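Local coordinates for transcobalamin-1 (Homo sapiens, PDB 4KKI), which binds vitamin B12 with femtomolar affinity and shields it from the acid of the stomach, at residues A[200-205]-A[212-217]; A[153-156]-A[160-163]; A[348-353]-A[359-364]; A[416-419]-A[423-426]. All blocks are in the same frame, centred on the assembly; numbering follows the deposited sequence.

Contact 1. Residues A[200-205]-A[212-217]; sequences KSLING and GSLKNI. With NAG (2-acetamido-2-deoxy-beta-D-glucopyranose), chain E.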
loop_
_atom_site.group_PDB
_atom_site.type_symbol
_atom_site.label_atom_id
_atom_site.label_comp_id
_atom_site.label_asym_id
_atom_site.label_seq_id
_atom_site.Cartn_x
_atom_site.Cartn_y
_atom_site.Cartn_z
ATOM N N LYS A 200 -19.940 -10.184 0.218
ATOM C CA LYS A 200 -20.550 -10.488 1.507
ATOM C C LYS A 200 -21.741 -9.572 1.752
ATOM O O LYS A 200 -22.775 -10.003 2.262
ATOM C CB LYS A 200 -19.530 -10.342 2.639
ATOM C CG LYS A 200 -18.290 -11.195 2.458
ATOM C CD LYS A 200 -17.250 -10.911 3.525
ATOM C CE LYS A 200 -17.532 -11.691 4.788
ATOM N NZ LYS A 200 -17.463 -13.156 4.532
ATOM N N SER A 201 -21.589 -8.310 1.365
ATOM C CA SER A 201 -22.647 -7.319 1.514
ATOM C C SER A 201 -23.873 -7.672 0.671
ATOM O O SER A 201 -25.006 -7.438 1.088
ATOM C CB SER A 201 -22.126 -5.930 1.141
ATOM O OG SER A 201 -23.144 -4.955 1.264
ATOM N N LEU A 202 -23.637 -8.236 -0.510
ATOM C CA LEU A 202 -24.717 -8.678 -1.391
ATOM C C LEU A 202 -25.455 -9.893 -0.837
ATOM O O LEU A 202 -26.685 -9.945 -0.856
ATOM C CB LEU A 202 -24.173 -9.003 -2.784
ATOM C CG LEU A 202 -23.972 -7.820 -3.728
ATOM C CD1 LEU A 202 -23.294 -8.266 -5.014
ATOM C CD2 LEU A 202 -25.308 -7.157 -4.021
ATOM N N ILE A 203 -24.694 -10.872 -0.357
ATOM C CA ILE A 203 -25.262 -12.090 0.207
ATOM C C ILE A 203 -26.043 -11.778 1.486
ATOM O O ILE A 203 -27.067 -12.402 1.770
ATOM C CB ILE A 203 -24.166 -13.150 0.461
ATOM C CG1 ILE A 203 -23.475 -13.509 -0.859
ATOM C CG2 ILE A 203 -24.748 -14.396 1.117
ATOM C CD1 ILE A 203 -22.365 -14.531 -0.724
ATOM N N ASN A 204 -25.564 -10.798 2.246
ATOM C CA ASN A 204 -26.319 -10.279 3.382
ATOM C C ASN A 204 -27.436 -9.363 2.889
ATOM O O ASN A 204 -27.765 -9.357 1.704
ATOM C CB ASN A 204 -25.404 -9.519 4.347
ATOM C CG ASN A 204 -24.298 -10.389 4.915
ATOM O OD1 ASN A 204 -24.415 -11.612 4.966
ATOM N ND2 ASN A 204 -23.215 -9.756 5.350
ATOM N N GLY A 205 -28.015 -8.582 3.791
ATOM C CA GLY A 205 -29.085 -7.678 3.413
ATOM C C GLY A 205 -28.636 -6.234 3.300
ATOM O O GLY A 205 -29.461 -5.328 3.186
ATOM N N GLY A 212 -27.141 -10.861 -10.883
ATOM C CA GLY A 212 -26.034 -11.284 -11.721
ATOM C C GLY A 212 -24.759 -10.539 -11.380
ATOM O O GLY A 212 -23.685 -10.865 -11.889
ATOM N N SER A 213 -24.877 -9.534 -10.517
ATOM C CA SER A 213 -23.722 -8.747 -10.100
ATOM C C SER A 213 -22.761 -9.599 -9.284
ATOM O O SER A 213 -21.544 -9.507 -9.446
ATOM C CB SER A 213 -24.159 -7.527 -9.284
ATOM O OG SER A 213 -24.980 -6.665 -10.050
ATOM N N LEU A 214 -23.319 -10.429 -8.406
ATOM C CA LEU A 214 -22.519 -11.311 -7.566
ATOM C C LEU A 214 -21.684 -12.249 -8.428
ATOM O O LEU A 214 -20.534 -12.546 -8.108
ATOM C CB LEU A 214 -23.414 -12.119 -6.624
ATOM C CG LEU A 214 -22.684 -13.066 -5.667
ATOM C CD1 LEU A 214 -21.786 -12.288 -4.714
ATOM C CD2 LEU A 214 -23.668 -13.924 -4.893
ATOM N N LYS A 215 -22.276 -12.701 -9.529
ATOM C CA LYS A 215 -21.602 -13.589 -10.467
ATOM C C LYS A 215 -20.383 -12.912 -11.088
ATOM O O LYS A 215 -19.279 -13.452 -11.053
ATOM C CB LYS A 215 -22.578 -14.039 -11.556
ATOM C CG LYS A 215 -22.022 -15.053 -12.544
ATOM C CD LYS A 215 -23.126 -15.550 -13.470
ATOM C CE LYS A 215 -22.593 -16.483 -14.541
ATOM N NZ LYS A 215 -21.670 -15.789 -15.481
ATOM N N ASN A 216 -20.586 -11.723 -11.647
ATOM C CA ASN A 216 -19.505 -10.993 -12.301
ATOM C C ASN A 216 -18.382 -10.599 -11.346
ATOM O O ASN A 216 -17.205 -10.689 -11.694
ATOM C CB ASN A 216 -20.048 -9.763 -13.032
ATOM C CG ASN A 216 -21.010 -10.129 -14.144
ATOM O OD1 ASN A 216 -21.071 -11.284 -14.568
ATOM N ND2 ASN A 216 -21.765 -9.146 -14.627
ATOM N N ILE A 217 -18.750 -10.170 -10.144
ATOM C CA ILE A 217 -17.764 -9.805 -9.132
ATOM C C ILE A 217 -16.938 -11.025 -8.726
ATOM O O ILE A 217 -15.720 -10.936 -8.568
ATOM C CB ILE A 217 -18.434 -9.168 -7.897
ATOM C CG1 ILE A 217 -19.095 -7.844 -8.282
ATOM C CG2 ILE A 217 -17.420 -8.932 -6.793
ATOM C CD1 ILE A 217 -19.826 -7.177 -7.143
HETATM C C1 NAG E . -22.415 -9.583 -15.837
HETATM C C2 NAG E . -23.475 -8.551 -16.214
HETATM C C3 NAG E . -24.107 -8.842 -17.574
HETATM C C4 NAG E . -23.051 -9.187 -18.615
HETATM C C5 NAG E . -22.117 -10.265 -18.080
HETATM C C6 NAG E . -21.042 -10.633 -19.097
HETATM C C7 NAG E . -24.533 -7.568 -14.264
HETATM C C8 NAG E . -25.753 -7.519 -13.393
HETATM N N2 NAG E . -24.499 -8.525 -15.187
HETATM O O3 NAG E . -24.840 -7.717 -18.009
HETATM O O4 NAG E . -23.679 -9.638 -19.795
HETATM O O5 NAG E . -21.504 -9.804 -16.896
HETATM O O6 NAG E . -20.223 -9.513 -19.346
HETATM O O7 NAG E . -23.624 -6.754 -14.111
#

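Contact 2. Residues A[153-156]-A[160-163]; sequences ALCL and NYST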
loop_
_atom_site.group_PDB
_atom_site.type_symbol
_atom_site.label_atom_id
_atom_site.label_comp_id
_atom_site.label_asym_id
_atom_site.label_seq_id
_atom_site.Cartn_x
_atom_site.Cartn_y
_atom_site.Cartn_z
ATOM N N ALA A 153 -13.860 0.659 2.159
ATOM C CA ALA A 153 -14.307 1.489 3.273
ATOM C C ALA A 153 -15.803 1.793 3.199
ATOM O O ALA A 153 -16.512 1.688 4.200
ATOM C CB ALA A 153 -13.501 2.779 3.328
ATOM N N LEU A 154 -16.277 2.167 2.013
ATOM C CA LEU A 154 -17.694 2.451 1.805
ATOM C C LEU A 154 -18.553 1.216 2.054
ATOM O O LEU A 154 -19.661 1.313 2.583
ATOM C CB LEU A 154 -17.936 2.975 0.387
ATOM C CG LEU A 154 -17.366 4.358 0.069
ATOM C CD1 LEU A 154 -17.509 4.670 -1.413
ATOM C CD2 LEU A 154 -18.050 5.419 0.914
ATOM N N CYS A 155 -18.031 0.055 1.670
ATOM C CA CYS A 155 -18.726 -1.211 1.866
ATOM C C CYS A 155 -18.806 -1.609 3.340
ATOM O O CYS A 155 -19.869 -1.989 3.832
ATOM C CB CYS A 155 -18.041 -2.319 1.064
ATOM S SG CYS A 155 -18.644 -3.970 1.429
ATOM N N LEU A 156 -17.677 -1.520 4.039
ATOM C CA LEU A 156 -17.606 -1.903 5.449
ATOM C C LEU A 156 -18.431 -0.999 6.364
ATOM O O LEU A 156 -18.853 -1.421 7.440
ATOM C CB LEU A 156 -16.153 -1.913 5.925
ATOM C CG LEU A 156 -15.273 -3.068 5.450
ATOM C CD1 LEU A 156 -13.819 -2.824 5.834
ATOM C CD2 LEU A 156 -15.771 -4.376 6.041
ATOM N N ASN A 160 -22.816 4.877 0.614
ATOM C CA ASN A 160 -23.536 4.748 -0.645
ATOM C C ASN A 160 -22.587 4.662 -1.836
ATOM O O ASN A 160 -21.834 5.594 -2.113
ATOM C CB ASN A 160 -24.525 5.903 -0.821
ATOM C CG ASN A 160 -25.607 5.598 -1.843
ATOM O OD1 ASN A 160 -25.331 5.089 -2.929
ATOM N ND2 ASN A 160 -26.852 5.902 -1.491
ATOM N N TYR A 161 -22.626 3.531 -2.531
ATOM C CA TYR A 161 -21.810 3.323 -3.719
ATOM C C TYR A 161 -22.571 2.466 -4.723
ATOM O O TYR A 161 -23.399 1.640 -4.342
ATOM C CB TYR A 161 -20.477 2.657 -3.355
ATOM C CG TYR A 161 -20.619 1.281 -2.742
ATOM C CD1 TYR A 161 -20.862 1.129 -1.383
ATOM C CD2 TYR A 161 -20.505 0.133 -3.520
ATOM C CE1 TYR A 161 -20.993 -0.121 -0.816
ATOM C CE2 TYR A 161 -20.635 -1.126 -2.959
ATOM C CZ TYR A 161 -20.879 -1.245 -1.605
ATOM O OH TYR A 161 -21.012 -2.486 -1.028
ATOM N N SER A 162 -22.290 2.667 -6.005
ATOM C CA SER A 162 -22.945 1.895 -7.051
ATOM C C SER A 162 -22.183 0.607 -7.332
ATOM O O SER A 162 -21.009 0.640 -7.698
ATOM C CB SER A 162 -23.062 2.718 -8.334
ATOM O OG SER A 162 -23.619 1.944 -9.381
ATOM N N THR A 163 -22.853 -0.529 -7.158
ATOM C CA THR A 163 -22.244 -1.817 -7.454
ATOM C C THR A 163 -22.002 -1.946 -8.953
ATOM O O THR A 163 -21.043 -2.584 -9.384
ATOM C CB THR A 163 -23.121 -2.987 -6.983
ATOM O OG1 THR A 163 -24.385 -2.934 -7.654
ATOM C CG2 THR A 163 -23.343 -2.916 -5.480
HETATM O O HOH W 1 -21.935 -2.397 2.219
#

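Contact 3. Residues A[348-353]-A[359-364]; sequences TNVTVL and LSVMEK. With NAG (2-acetamido-2-deoxy-beta-D-glucopyranose), chain C.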
loop_
_atom_site.group_PDB
_atom_site.type_symbol
_atom_site.label_atom_id
_atom_site.label_comp_id
_atom_site.label_asym_id
_atom_site.label_seq_id
_atom_site.Cartn_x
_atom_site.Cartn_y
_atom_site.Cartn_z
ATOM N N THR A 348 27.208 8.755 -15.280
ATOM C CA THR A 348 28.495 9.031 -14.654
ATOM C C THR A 348 28.839 7.887 -13.717
ATOM O O THR A 348 28.003 7.024 -13.447
ATOM C CB THR A 348 28.473 10.330 -13.816
ATOM O OG1 THR A 348 27.274 10.378 -13.030
ATOM C CG2 THR A 348 28.536 11.555 -14.703
ATOM N N ASN A 349 30.056 7.891 -13.213
ATOM C CA ASN A 349 30.403 6.993 -12.146
ATOM C C ASN A 349 30.481 7.836 -10.896
ATOM O O ASN A 349 31.249 8.781 -10.826
ATOM C CB ASN A 349 31.712 6.263 -12.433
ATOM C CG ASN A 349 32.878 7.203 -12.660
ATOM O OD1 ASN A 349 32.774 8.188 -13.382
ATOM N ND2 ASN A 349 34.002 6.890 -12.039
ATOM N N VAL A 350 29.642 7.525 -9.923
ATOM C CA VAL A 350 29.656 8.259 -8.663
ATOM C C VAL A 350 30.300 7.428 -7.560
ATOM O O VAL A 350 30.248 6.197 -7.579
ATOM C CB VAL A 350 28.241 8.716 -8.234
ATOM C CG1 VAL A 350 27.361 8.934 -9.456
ATOM C CG2 VAL A 350 27.605 7.707 -7.296
ATOM N N THR A 351 30.915 8.104 -6.607
ATOM C CA THR A 351 31.527 7.415 -5.493
ATOM C C THR A 351 30.914 7.911 -4.194
ATOM O O THR A 351 30.914 9.101 -3.910
ATOM C CB THR A 351 33.053 7.596 -5.486
ATOM O OG1 THR A 351 33.584 7.137 -6.729
ATOM C CG2 THR A 351 33.674 6.794 -4.370
ATOM N N VAL A 352 30.381 6.979 -3.420
ATOM C CA VAL A 352 29.728 7.293 -2.154
ATOM C C VAL A 352 30.256 6.417 -1.024
ATOM O O VAL A 352 30.857 5.369 -1.267
ATOM C CB VAL A 352 28.198 7.109 -2.251
ATOM C CG1 VAL A 352 27.584 8.178 -3.142
ATOM C CG2 VAL A 352 27.863 5.716 -2.766
ATOM N N LEU A 353 30.039 6.859 0.209
ATOM C CA LEU A 353 30.415 6.075 1.376
ATOM C C LEU A 353 29.649 4.769 1.369
ATOM O O LEU A 353 28.496 4.727 0.964
ATOM C CB LEU A 353 30.109 6.841 2.661
ATOM C CG LEU A 353 30.818 8.183 2.834
ATOM C CD1 LEU A 353 30.044 9.097 3.767
ATOM C CD2 LEU A 353 32.234 7.976 3.342
ATOM N N LEU A 359 19.426 7.527 -2.894
ATOM C CA LEU A 359 19.236 8.977 -2.898
ATOM C C LEU A 359 20.564 9.728 -2.793
ATOM O O LEU A 359 20.740 10.782 -3.405
ATOM C CB LEU A 359 18.306 9.402 -1.761
ATOM C CG LEU A 359 17.936 10.885 -1.688
ATOM C CD1 LEU A 359 17.216 11.318 -2.953
ATOM C CD2 LEU A 359 17.079 11.164 -0.460
ATOM N N SER A 360 21.491 9.184 -2.011
ATOM C CA SER A 360 22.802 9.798 -1.842
ATOM C C SER A 360 23.545 9.850 -3.174
ATOM O O SER A 360 24.244 10.821 -3.470
ATOM C CB SER A 360 23.624 9.037 -0.799
ATOM O OG SER A 360 22.971 9.037 0.460
ATOM N N VAL A 361 23.382 8.801 -3.974
ATOM C CA VAL A 361 23.968 8.745 -5.308
ATOM C C VAL A 361 23.423 9.875 -6.171
ATOM O O VAL A 361 24.182 10.579 -6.843
ATOM C CB VAL A 361 23.680 7.389 -5.987
ATOM C CG1 VAL A 361 24.048 7.433 -7.463
ATOM C CG2 VAL A 361 24.427 6.270 -5.275
ATOM N N MET A 362 22.106 10.048 -6.138
ATOM C CA MET A 362 21.441 11.093 -6.912
ATOM C C MET A 362 21.939 12.479 -6.519
ATOM O O MET A 362 22.160 13.334 -7.376
ATOM C CB MET A 362 19.923 11.010 -6.729
ATOM C CG MET A 362 19.307 9.703 -7.206
ATOM S SD MET A 362 17.511 9.674 -7.040
ATOM C CE MET A 362 17.057 11.077 -8.059
ATOM N N GLU A 363 22.119 12.690 -5.219
ATOM C CA GLU A 363 22.553 13.983 -4.701
ATOM C C GLU A 363 23.994 14.314 -5.088
ATOM O O GLU A 363 24.321 15.474 -5.344
ATOM C CB GLU A 363 22.375 14.039 -3.183
ATOM C CG GLU A 363 20.918 14.033 -2.743
ATOM C CD GLU A 363 20.761 14.044 -1.236
ATOM O OE1 GLU A 363 21.746 13.741 -0.533
ATOM O OE2 GLU A 363 19.650 14.358 -0.756
ATOM N N LYS A 364 24.851 13.298 -5.128
ATOM C CA LYS A 364 26.229 13.492 -5.566
ATOM C C LYS A 364 26.278 13.862 -7.042
ATOM O O LYS A 364 27.043 14.738 -7.445
ATOM C CB LYS A 364 27.073 12.242 -5.307
ATOM C CG LYS A 364 27.854 12.283 -4.005
ATOM C CD LYS A 364 28.783 13.490 -3.960
ATOM C CE LYS A 364 29.810 13.446 -5.083
ATOM N NZ LYS A 364 30.632 14.687 -5.138
HETATM C C1 NAG C . 35.200 7.697 -12.170
HETATM C C2 NAG C . 35.970 8.523 -11.113
HETATM C C3 NAG C . 37.338 9.053 -11.530
HETATM C C4 NAG C . 38.043 8.081 -12.441
HETATM C C5 NAG C . 37.138 7.803 -13.616
HETATM C C6 NAG C . 37.865 6.966 -14.656
HETATM C C7 NAG C . 34.300 9.524 -9.685
HETATM C C8 NAG C . 33.659 10.802 -9.239
HETATM N N2 NAG C . 35.127 9.629 -10.716
HETATM O O3 NAG C . 38.153 9.246 -10.374
HETATM O O4 NAG C . 39.260 8.666 -12.887
HETATM O O5 NAG C . 36.038 7.056 -13.130
HETATM O O6 NAG C . 38.104 5.656 -14.137
HETATM O O7 NAG C . 34.081 8.457 -9.141
#

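Contact 4. Residues A[416-419]-A[423-426]; sequences GSYV and GENL. With NAG (2-acetamido-2-deoxy-beta-D-glucopyranose), chain H.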
loop_
_atom_site.group_PDB
_atom_site.type_symbol
_atom_site.label_atom_id
_atom_site.label_comp_id
_atom_site.label_asym_id
_atom_site.label_seq_id
_atom_site.Cartn_x
_atom_site.Cartn_y
_atom_site.Cartn_z
ATOM N N GLY A 416 15.499 6.691 -0.883
ATOM C CA GLY A 416 15.949 6.985 0.466
ATOM C C GLY A 416 16.288 5.767 1.305
ATOM O O GLY A 416 16.853 5.900 2.390
ATOM N N SER A 417 15.957 4.577 0.812
ATOM C CA SER A 417 16.142 3.362 1.606
ATOM C C SER A 417 17.020 2.299 0.943
ATOM O O SER A 417 17.634 1.485 1.631
ATOM C CB SER A 417 14.785 2.762 1.982
ATOM O OG SER A 417 14.030 3.670 2.765
ATOM N N TYR A 418 17.078 2.302 -0.384
ATOM C CA TYR A 418 17.826 1.274 -1.098
ATOM C C TYR A 418 19.336 1.427 -0.926
ATOM O O TYR A 418 19.939 2.362 -1.454
ATOM C CB TYR A 418 17.467 1.264 -2.586
ATOM C CG TYR A 418 18.133 0.144 -3.352
ATOM C CD1 TYR A 418 17.590 -1.135 -3.360
ATOM C CD2 TYR A 418 19.308 0.361 -4.061
ATOM C CE1 TYR A 418 18.196 -2.166 -4.056
ATOM C CE2 TYR A 418 19.922 -0.663 -4.760
ATOM C CZ TYR A 418 19.359 -1.924 -4.753
ATOM O OH TYR A 418 19.964 -2.947 -5.446
ATOM N N VAL A 419 19.942 0.503 -0.188
ATOM C CA VAL A 419 21.384 0.515 0.028
ATOM C C VAL A 419 22.109 -0.020 -1.204
ATOM O O VAL A 419 21.900 -1.162 -1.611
ATOM C CB VAL A 419 21.777 -0.317 1.262
ATOM C CG1 VAL A 419 23.286 -0.312 1.446
ATOM C CG2 VAL A 419 21.080 0.221 2.503
ATOM N N GLY A 423 29.700 -1.580 -8.032
ATOM C CA GLY A 423 29.563 -2.012 -9.410
ATOM C C GLY A 423 28.126 -2.148 -9.875
ATOM O O GLY A 423 27.848 -2.830 -10.861
ATOM N N GLU A 424 27.210 -1.496 -9.168
ATOM C CA GLU A 424 25.797 -1.554 -9.523
ATOM C C GLU A 424 25.446 -0.576 -10.641
ATOM O O GLU A 424 25.865 0.581 -10.623
ATOM C CB GLU A 424 24.923 -1.277 -8.298
ATOM C CG GLU A 424 24.149 -2.485 -7.805
ATOM C CD GLU A 424 23.145 -2.132 -6.726
ATOM O OE1 GLU A 424 22.053 -2.735 -6.711
ATOM O OE2 GLU A 424 23.447 -1.252 -5.894
ATOM N N ASN A 425 24.677 -1.051 -11.616
ATOM C CA ASN A 425 24.150 -0.186 -12.665
ATOM C C ASN A 425 22.855 0.493 -12.221
ATOM O O ASN A 425 21.761 0.046 -12.563
ATOM C CB ASN A 425 23.906 -0.978 -13.953
ATOM C CG ASN A 425 25.189 -1.494 -14.572
ATOM O OD1 ASN A 425 26.229 -0.840 -14.508
ATOM N ND2 ASN A 425 25.120 -2.675 -15.176
ATOM N N LEU A 426 22.990 1.569 -11.453
ATOM C CA LEU A 426 21.833 2.309 -10.960
ATOM C C LEU A 426 21.242 3.183 -12.056
ATOM O O LEU A 426 21.969 3.829 -12.809
ATOM C CB LEU A 426 22.226 3.175 -9.769
ATOM C CG LEU A 426 22.904 2.432 -8.622
ATOM C CD1 LEU A 426 23.237 3.399 -7.503
ATOM C CD2 LEU A 426 22.017 1.304 -8.122
HETATM C C1 NAG H . 26.626 2.416 -17.450
HETATM C C2 NAG H . 27.160 1.227 -18.246
HETATM C C3 NAG H . 27.528 1.646 -19.661
HETATM C C4 NAG H . 26.350 2.349 -20.318
HETATM C C5 NAG H . 25.814 3.467 -19.432
HETATM C C6 NAG H . 24.547 4.048 -20.046
HETATM C C7 NAG H . 28.370 -0.687 -17.382
HETATM C C8 NAG H . 29.744 -1.283 -17.292
HETATM N N2 NAG H . 28.303 0.627 -17.582
HETATM O O3 NAG H . 27.878 0.510 -20.418
HETATM O O4 NAG H . 26.752 2.890 -21.557
HETATM O O5 NAG H . 25.530 3.004 -18.125
HETATM O O6 NAG H . 23.991 4.993 -19.163
HETATM O O7 NAG H . 27.372 -1.401 -17.277
#

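Contact 1. Residues A[200-205]-A[212-217]
L202 and L214 mark the closest backbone approach of two helix ends, their CA atoms 7.1 Å apart. Residues 200-203 finish helix 185-203, and N204 is the first residue to leave helical geometry; G212 then sits at the N-cap of helix 213-229. Its phi of 105° would press a CB against the preceding carbonyl oxygen, which explains the glycine at the start of the returning helix. The two helix ends run in roughly opposite directions, and their seam is apolar.

L202 carries most of it with one methyl. L202 CD1 lies over the first turn of the second helix, 4.0 Å from the backbone N of L214 and close to L214 CB as well. The same L202 CD1 also meets I217 CD1 at 4.2 Å, so a single group fills the dip between the backbone and two side chains. L214 in turn holds its CG opposite the backbone N (chi1 -179°), which sends L214 CD2 to I203 CG1 at 4.1 Å; these two side chains cross at about a right angle, on the more exposed side, at I203. Deeper in, I217 also packs on L195 and V198 of helix 185-203, extending the seam. S213 turns its hydroxyl to the D210 backbone oxygen in the connecting loop.

N216 takes no part in the seam: its ND2 is bonded to C1 of N-acetylglucosamine, and the sugar's C8 lies 3.5 Å from S213 OG. This is the apolar end of an antiparallel helix pair, closed by a loop, and it joins two consecutive helices of the alpha domain, whose fold is an alpha6-alpha6 helical barrel.

Contact 2. Residues A[153-156]-A[160-163]
Y161 lays its ring along the last turn of helix 144-156, where L154 and C155 receive it; the tight half of the contact is this ring and the loose side is the loop residue N160. On the tight side L154 CB stands 3.9 Å from Y161 CD1. Farther along the ring, Y161 CE1 comes to 3.7 Å from C155 CA, and Y161 OH lies close to C155 CB. The leucine and tyrosine side chains slide past one another in opposite directions, so L154 CD1 ends near Y161 CB. A chi1 of 62° sets the tyrosine CG between its own backbone N and carbonyl carbon, folding the ring back over the helix end.

The sulfur of C155 is tied to C197 of helix 185-203, and V198 and S201 of that helix also touch Y161, so the ring is wedged beside a disulfide. At its hydroxyl end the packing gives way to water: a molecule in the ring plane donates to C155 O at 2.7 Å and makes only a weak bond to Y161 OH. N160, by contrast, is exposed and points away, its carbonyl oxygen 4.5 Å from L154 CD1. With an alanine in place of Y161, a gap would probably open between L154, the C155-C197 disulfide and helix 185-203, and the water would lose its second partner.

Just beyond, S162 OG caps E165 N. A buried tyrosine followed by a serine N-cap thus turns the chain from helix 144-156 into helix 163-169, within the alpha domain, an alpha6-alpha6 helical barrel.

Contact 3. Residues A[348-353]-A[359-364]
T351 OG1 takes part in two hydrogen bonds, donating to O7 of an N-acetylglucosamine at 2.8 Å while also bonded to S335 OG on the neighbouring strand 333-341. The sugar is bonded to N349, so the threonine of the Asn-Val-Thr sequon pins the acetamido group of the glycan it specifies. On the same residue, T351 O lies 4.4 Å from K364 CG.

The opposite face of the strand does the packing. Strand 345-353, an outermost strand of the five-stranded mixed sheet, meets helix 358-368; the axes of residues 348-353 and 359-364 approach to 8.4 Å, with directions 122° from each other. V350 CG2 presses on V361 CG1 at 3.6 Å, the two valines crossing at about a right angle. V350's chi1 of -29° departs from a staggered value, which suggests a somewhat strained fit. Two residues on, V352 CG1 reaches K364 CG at 4.2 Å and V361 CG2 at 4.3 Å, bridging one turn of the helix. K364 touches with its CG methylene, while its NZ extends beyond the contact.

Alternation along the strand therefore separates two chemistries: N349 and T351 serve the sugar, whereas V350 and V352 serve the helix. The join rests on van der Waals contact between methyl and methylene groups, which suggests that here the helix is held against this strand by the shape and burial of the valines rather than by directed bonds.

Contact 4. Residues A[416-419]-A[423-426]
Y418 and L426 have CA atoms 10.7 Å apart, the nearest pair of two loop segments that side chains alone bring together. They belong to the loop leading into strand 426-432 of the mixed sheet in the C-terminal beta domain, and N425 is the centre of an inverse gamma turn just before that strand.

The tyrosine and E424 come from opposite directions. With CG held across from the backbone N (chi1 -175°), Y418 extends its ring so that Y418 OH donates to E424 OE1 over a very short 2.5 Å. The carboxylate oxygen sits at the ring's edge, in its plane, although the two groups are turned 31° from each other. S406 OG of strand 400-406 bonds to the same OE1, and R421 N holds OE2, so both oxygens of the carboxylate are engaged and its rotation is fixed. A leucine in place of E424 would probably leave the Y418 hydroxyl, S406 OG and R421 N without the carboxylate they share, and free the ring to turn.

The same ring also packs on L411, a cyanocobalamin-binding residue, with the ligand itself about 8 Å from the Y418 side chain, which is consistent with a second-shell place behind the pocket. L426 adds a looser contact, its CD2 coming obliquely to 4.4 Å from Y418 CE2.

From the N terminus, contact 2 closes the turn between helices 144-156 and 163-169, and contact 1 then closes the loop from helix 185-203 into helix 213-229. After the flexible linker, contact 3 folds helix 358-368 back on strand 345-353, and contact 4 draws in the loop before strand 426-432. The four loops follow in series, neither nesting nor crossing. In space they form two pairs: S201 CB meets C155 SG at 4.0 Å between contacts 1 and 2, while V361 CG2 meets L426 CD1 at 3.8 Å between contacts 3 and 4. One pair joins alpha-domain helices 144-156, 185-203 and 213-229, the other helix 358-368 and the beta-domain sheet; both domains contribute residues that bind cyanocobalamin.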